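Local coordinates for viral protein F93 (Sulfolobus turreted icosahedral virus, PDB 2CO5), which probably binds DNA as a winged-helix protein, perhaps acting as a transcriptional regulator of this virus of hyperthermophilic archaea, at residues B[46-49]-B[50-53]; B[62-66]-B[67-71]. All blocks are in the same frame, centred on the assembly; numbering follows the deposited sequence.

Interaction 1: B[46-49]-B[50-53]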
ATOM      1  N   VAL B  46     -12.409   9.255  -7.742  1.00 51.43           N
ATOM      2  CA  VAL B  46     -11.620   8.150  -7.202  1.00 48.52           C
ATOM      3  C   VAL B  46     -12.156   7.697  -5.849  1.00 52.79           C
ATOM      4  O   VAL B  46     -12.264   6.501  -5.599  1.00 52.81           O
ATOM      5  CB  VAL B  46     -10.133   8.527  -7.057  1.00 51.01           C
ATOM      6  CG1 VAL B  46      -9.343   7.402  -6.360  1.00 48.37           C
ATOM      7  CG2 VAL B  46      -9.532   8.831  -8.425  1.00 43.25           C
ATOM      8  N   LEU B  47     -12.509   8.647  -4.989  1.00 49.14           N
ATOM      9  CA  LEU B  47     -12.899   8.331  -3.617  1.00 48.45           C
ATOM     10  C   LEU B  47     -14.192   7.543  -3.511  1.00 47.71           C
ATOM     11  O   LEU B  47     -14.229   6.508  -2.857  1.00 48.88           O
ATOM     12  CB  LEU B  47     -13.048   9.612  -2.796  1.00 46.52           C
ATOM     13  CG  LEU B  47     -13.365   9.436  -1.309  1.00 47.52           C
ATOM     14  CD1 LEU B  47     -12.200   8.770  -0.588  1.00 44.32           C
ATOM     15  CD2 LEU B  47     -13.695  10.783  -0.688  1.00 45.27           C
ATOM     16  N   TYR B  48     -15.260   8.040  -4.131  1.00 46.90           N
ATOM     17  CA  TYR B  48     -16.579   7.457  -3.897  1.00 48.59           C
ATOM     18  C   TYR B  48     -16.742   6.042  -4.453  1.00 49.43           C
ATOM     19  O   TYR B  48     -17.435   5.234  -3.848  1.00 52.03           O
ATOM     20  CB  TYR B  48     -17.690   8.400  -4.355  1.00 48.83           C
ATOM     21  CG  TYR B  48     -17.738   9.649  -3.499  1.00 50.85           C
ATOM     22  CD1 TYR B  48     -18.142   9.585  -2.170  1.00 67.84           C
ATOM     23  CD2 TYR B  48     -17.341  10.882  -4.001  1.00 55.15           C
ATOM     24  CE1 TYR B  48     -18.169  10.721  -1.367  1.00 68.19           C
ATOM     25  CE2 TYR B  48     -17.361  12.021  -3.208  1.00 56.82           C
ATOM     26  CZ  TYR B  48     -17.780  11.937  -1.892  1.00 66.03           C
ATOM     27  OH  TYR B  48     -17.809  13.068  -1.103  1.00 65.30           O
ATOM     28  N   PRO B  49     -16.119   5.734  -5.607  1.00 52.08           N
ATOM     29  CA  PRO B  49     -16.030   4.330  -6.021  1.00 50.26           C
ATOM     30  C   PRO B  49     -15.340   3.410  -5.020  1.00 50.46           C
ATOM     31  O   PRO B  49     -15.781   2.270  -4.855  1.00 46.82           O
ATOM     32  CB  PRO B  49     -15.238   4.405  -7.334  1.00 48.47           C
ATOM     33  CG  PRO B  49     -15.578   5.720  -7.867  1.00 50.16           C
ATOM     34  CD  PRO B  49     -15.581   6.621  -6.647  1.00 51.07           C
ATOM     35  N   LEU B  50     -14.270   3.887  -4.371  1.00 48.57           N
ATOM     36  CA  LEU B  50     -13.614   3.115  -3.301  1.00 49.53           C
ATOM     37  C   LEU B  50     -14.581   2.874  -2.149  1.00 48.56           C
ATOM     38  O   LEU B  50     -14.670   1.768  -1.624  1.00 47.98           O
ATOM     39  CB  LEU B  50     -12.359   3.829  -2.772  1.00 49.32           C
ATOM     40  CG  LEU B  50     -11.168   3.993  -3.725  1.00 51.74           C
ATOM     41  CD1 LEU B  50     -10.049   4.785  -3.040  1.00 52.43           C
ATOM     42  CD2 LEU B  50     -10.649   2.651  -4.236  1.00 43.86           C
ATOM     43  N   ILE B  51     -15.300   3.926  -1.763  1.00 49.83           N
ATOM     44  CA  ILE B  51     -16.331   3.828  -0.743  1.00 48.41           C
ATOM     45  C   ILE B  51     -17.401   2.806  -1.135  1.00 48.42           C
ATOM     46  O   ILE B  51     -17.788   1.975  -0.316  1.00 46.83           O
ATOM     47  CB  ILE B  51     -17.009   5.201  -0.479  1.00 50.77           C
ATOM     48  CG1 ILE B  51     -16.017   6.182   0.148  1.00 48.19           C
ATOM     49  CG2 ILE B  51     -18.213   5.041   0.448  1.00 44.64           C
ATOM     50  CD1 ILE B  51     -16.516   7.605   0.176  1.00 57.34           C
ATOM     51  N   ASP B  52     -17.863   2.864  -2.385  1.00 47.28           N
ATOM     52  CA  ASP B  52     -18.908   1.951  -2.861  1.00 47.06           C
ATOM     53  C   ASP B  52     -18.471   0.507  -2.718  1.00 47.63           C
ATOM     54  O   ASP B  52     -19.231  -0.333  -2.243  1.00 49.13           O
ATOM     55  CB  ASP B  52     -19.271   2.228  -4.322  1.00 45.53           C
ATOM     56  CG  ASP B  52     -20.098   3.493  -4.500  1.00 48.88           C
ATOM     57  OD1 ASP B  52     -20.597   4.047  -3.495  1.00 46.91           O
ATOM     58  OD2 ASP B  52     -20.251   3.934  -5.661  1.00 52.87           O
ATOM     59  N   SER B  53     -17.242   0.221  -3.128  1.00 48.38           N
ATOM     60  CA  SER B  53     -16.704  -1.137  -3.041  1.00 48.10           C
ATOM     61  C   SER B  53     -16.724  -1.620  -1.596  1.00 48.58           C
ATOM     62  O   SER B  53     -17.163  -2.733  -1.322  1.00 48.99           O
ATOM     63  CB  SER B  53     -15.285  -1.200  -3.626  1.00 49.64           C
ATOM     64  OG  SER B  53     -15.317  -1.016  -5.038  1.00 47.73           O
TER
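The flat ring of Y48 meets the CD1 methyl of I51 obliquely, with Y48 CD1 3.5 Å from I51 CD1; the two side chains lie alongside each other and point the same way. Both belong to helix 44-56, which from its place before the β hairpin 60-73 is probably the recognition helix of the winged-helix fold. L47 reaches the same methyl, L47 CG lying 3.9 Å from I51 CD1. With CG1 of I51 anti to the carbonyl carbon (chi1 -67°), the ethyl branch is directed back along the helix to these two residues. L47 also packs on I14 and I34, and L50 on Y11 and I14, which seats this side of the helix against helices 9-20 and 30-38. V46 and L50, four residues apart, touch more loosely, V46 CG1 being 4.3 Å from L50 CD1.

P49 has no N-H to give to the preceding turn, and the helix is kinked there. From I51 the i to i-4 bonds are in place: I51 N to L47 O spans 3.0 Å, and D52 N to Y48 O spans 2.8 Å. P49 itself still accepts through its carbonyl: S53 N donates to P49 O at 3.1 Å.

Interaction 2: B[62-66]-B[67-71]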
ATOM      1  N   GLU B  62     -23.766   1.928   5.169  1.00 52.84           N
ATOM      2  CA  GLU B  62     -24.303   3.255   4.905  1.00 52.56           C
ATOM      3  C   GLU B  62     -25.760   3.318   5.344  1.00 52.00           C
ATOM      4  O   GLU B  62     -26.567   2.486   4.939  1.00 52.84           O
ATOM      5  CB  GLU B  62     -24.193   3.562   3.417  1.00 51.83           C
ATOM      6  CG  GLU B  62     -24.287   5.033   3.058  1.00 52.42           C
ATOM      7  CD  GLU B  62     -24.135   5.263   1.562  1.00 56.38           C
ATOM      8  OE1 GLU B  62     -25.042   4.857   0.800  1.00 62.58           O
ATOM      9  OE2 GLU B  62     -23.108   5.846   1.147  1.00 66.07           O
ATOM     10  N   GLU B  63     -26.086   4.288   6.193  1.00 52.70           N
ATOM     11  CA  GLU B  63     -27.478   4.562   6.546  1.00 51.79           C
ATOM     12  C   GLU B  63     -27.877   5.939   6.043  1.00 51.22           C
ATOM     13  O   GLU B  63     -27.145   6.918   6.216  1.00 49.09           O
ATOM     14  CB  GLU B  63     -27.711   4.479   8.059  1.00 50.97           C
ATOM     15  CG  GLU B  63     -27.811   3.058   8.603  1.00 52.53           C
ATOM     16  CD  GLU B  63     -28.438   2.994   9.991  1.00 52.99           C
ATOM     17  OE1 GLU B  63     -29.524   3.584  10.193  1.00 55.15           O
ATOM     18  OE2 GLU B  63     -27.853   2.341  10.878  1.00 74.40           O
ATOM     19  N   GLU B  64     -29.048   5.999   5.421  1.00 51.68           N
ATOM     20  CA  GLU B  64     -29.606   7.249   4.948  1.00 52.03           C
ATOM     21  C   GLU B  64     -30.127   8.052   6.138  1.00 52.53           C
ATOM     22  O   GLU B  64     -30.975   7.566   6.891  1.00 52.30           O
ATOM     23  CB  GLU B  64     -30.745   6.966   3.961  1.00 53.11           C
ATOM     24  CG  GLU B  64     -31.228   8.187   3.199  1.00 54.75           C
ATOM     25  CD  GLU B  64     -30.156   8.750   2.290  1.00 62.22           C
ATOM     26  OE1 GLU B  64     -29.749   8.038   1.350  1.00 58.25           O
ATOM     27  OE2 GLU B  64     -29.720   9.899   2.520  1.00 57.56           O
ATOM     28  N   ALA B  65     -29.610   9.268   6.312  1.00 51.80           N
ATOM     29  CA  ALA B  65     -30.097  10.179   7.353  1.00 51.60           C
ATOM     30  C   ALA B  65     -30.476  11.532   6.744  1.00 52.40           C
ATOM     31  O   ALA B  65     -29.972  11.885   5.676  1.00 53.68           O
ATOM     32  CB  ALA B  65     -29.052  10.357   8.435  1.00 50.21           C
ATOM     33  N   PRO B  66     -31.367  12.293   7.420  1.00 53.01           N
ATOM     34  CA  PRO B  66     -31.867  13.578   6.903  1.00 52.97           C
ATOM     35  C   PRO B  66     -30.781  14.585   6.516  1.00 53.21           C
ATOM     36  O   PRO B  66     -30.884  15.220   5.465  1.00 53.49           O
ATOM     37  CB  PRO B  66     -32.702  14.122   8.068  1.00 53.21           C
ATOM     38  CG  PRO B  66     -33.116  12.926   8.823  1.00 52.07           C
ATOM     39  CD  PRO B  66     -31.970  11.971   8.727  1.00 52.44           C
ATOM     40  N   ASP B  67     -29.762  14.727   7.361  1.00 53.67           N
ATOM     41  CA  ASP B  67     -28.615  15.593   7.057  1.00 53.50           C
ATOM     42  C   ASP B  67     -27.443  14.748   6.553  1.00 53.16           C
ATOM     43  O   ASP B  67     -26.415  14.604   7.222  1.00 54.38           O
ATOM     44  CB  ASP B  67     -28.219  16.478   8.257  1.00 53.45           C
ATOM     45  CG  ASP B  67     -28.448  15.802   9.602  1.00 56.05           C
ATOM     46  OD1 ASP B  67     -29.601  15.833  10.098  1.00 45.41           O
ATOM     47  OD2 ASP B  67     -27.474  15.262  10.170  1.00 74.86           O
ATOM     48  N   GLY B  68     -27.626  14.182   5.361  1.00 52.61           N
ATOM     49  CA  GLY B  68     -26.582  13.420   4.680  1.00 51.55           C
ATOM     50  C   GLY B  68     -26.518  11.953   5.071  1.00 50.57           C
ATOM     51  O   GLY B  68     -27.007  11.555   6.131  1.00 49.45           O
ATOM     52  N   LYS B  69     -25.897  11.153   4.207  1.00 48.58           N
ATOM     53  CA  LYS B  69     -25.689   9.733   4.475  1.00 48.57           C
ATOM     54  C   LYS B  69     -24.602   9.572   5.543  1.00 47.22           C
ATOM     55  O   LYS B  69     -23.684  10.387   5.630  1.00 42.83           O
ATOM     56  CB  LYS B  69     -25.284   8.991   3.197  1.00 48.09           C
ATOM     57  CG  LYS B  69     -26.239   9.194   2.017  1.00 56.08           C
ATOM     58  CD  LYS B  69     -25.812   8.385   0.804  1.00 50.10           C
ATOM     59  CE  LYS B  69     -26.560   8.823  -0.446  1.00 56.36           C
ATOM     60  NZ  LYS B  69     -26.175   8.029  -1.649  1.00 47.12           N
ATOM     61  N   VAL B  70     -24.731   8.537   6.368  1.00 48.21           N
ATOM     62  CA  VAL B  70     -23.749   8.244   7.406  1.00 48.54           C
ATOM     63  C   VAL B  70     -23.047   6.933   7.100  1.00 50.19           C
ATOM     64  O   VAL B  70     -23.696   5.926   6.802  1.00 48.96           O
ATOM     65  CB  VAL B  70     -24.387   8.138   8.807  1.00 50.75           C
ATOM     66  CG1 VAL B  70     -23.326   7.735   9.833  1.00 44.72           C
ATOM     67  CG2 VAL B  70     -25.051   9.454   9.202  1.00 46.58           C
ATOM     68  N   LEU B  71     -21.716   6.960   7.168  1.00 51.89           N
ATOM     69  CA  LEU B  71     -20.904   5.758   7.024  1.00 51.57           C
ATOM     70  C   LEU B  71     -20.641   5.146   8.399  1.00 51.29           C
ATOM     71  O   LEU B  71     -20.429   5.858   9.379  1.00 49.75           O
ATOM     72  CB  LEU B  71     -19.577   6.070   6.318  1.00 50.80           C
ATOM     73  CG  LEU B  71     -19.662   6.496   4.851  1.00 49.68           C
ATOM     74  CD1 LEU B  71     -18.276   6.855   4.311  1.00 51.20           C
ATOM     75  CD2 LEU B  71     -20.320   5.394   3.998  1.00 47.91           C
TER
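Across the hairpin, E62 and K69 meet through two extended chains: E62 has CG anti to its own N (chi1 -161°) and K69 has CG anti to the carbonyl carbon (chi1 -53°). They cross obliquely, placing K69 CD 3.6 Å from E62 CD, so the lysine's methylene chain rather than its ammonium does the touching. The charged atoms stay beyond salt-bridge distance, E62 OE1 and K69 NZ being 4.2 Å apart. The carboxylate of E64 reaches the same lysine, with E64 OE2 3.6 Å from K69 CG. Two acidic groups therefore lie along one aliphatic chain, and their field would probably favour a protonated amine.

The backbone evidence is that of an antiparallel β hairpin, the wing of the winged-helix fold. E63 and V70 form a hydrogen-bonded pair, with E63 N 3.0 Å from V70 O and V70 N 2.9 Å from E63 O. E62 and L71 are the adjacent non-hydrogen-bonded pair. Nearer the turn, A65 CB packs loosely on V70 CG2 at 4.2 Å. The chain reverses through P66, D67 and G68, where the positive phi of G68 (86°) suits a residue without a side chain; the bond from G68 N to P66 O is weak.

The other side of strand 70-73 pairs with strand 24-26, L71 bonding through its backbone to L25. E62 OE2 makes a salt bridge to K27, while E62 and L71 both pack against I55 of helix 44-56.

In the fold
From the N terminus, helices 9-20 and 30-38 come first, with strand 24-26 between them. Interaction 1 then covers about two turns of helix 44-56, with i to i-4 bonds and closing no loop. The chain leaves that helix for strand 60-63, and interaction 2 closes the turn that returns it as strand 70-73, ahead of helix 75-92. The two contacts run in series, neither nested nor crossed, with centres about 16 Å apart. They meet directly where I51 CG2 lies 4.1 Å from L71 CD2, which packs the helix against the base of the hairpin. Strand 70-73, central between 24-26 and 60-63, thereby joins the three-stranded sheet to the helical core.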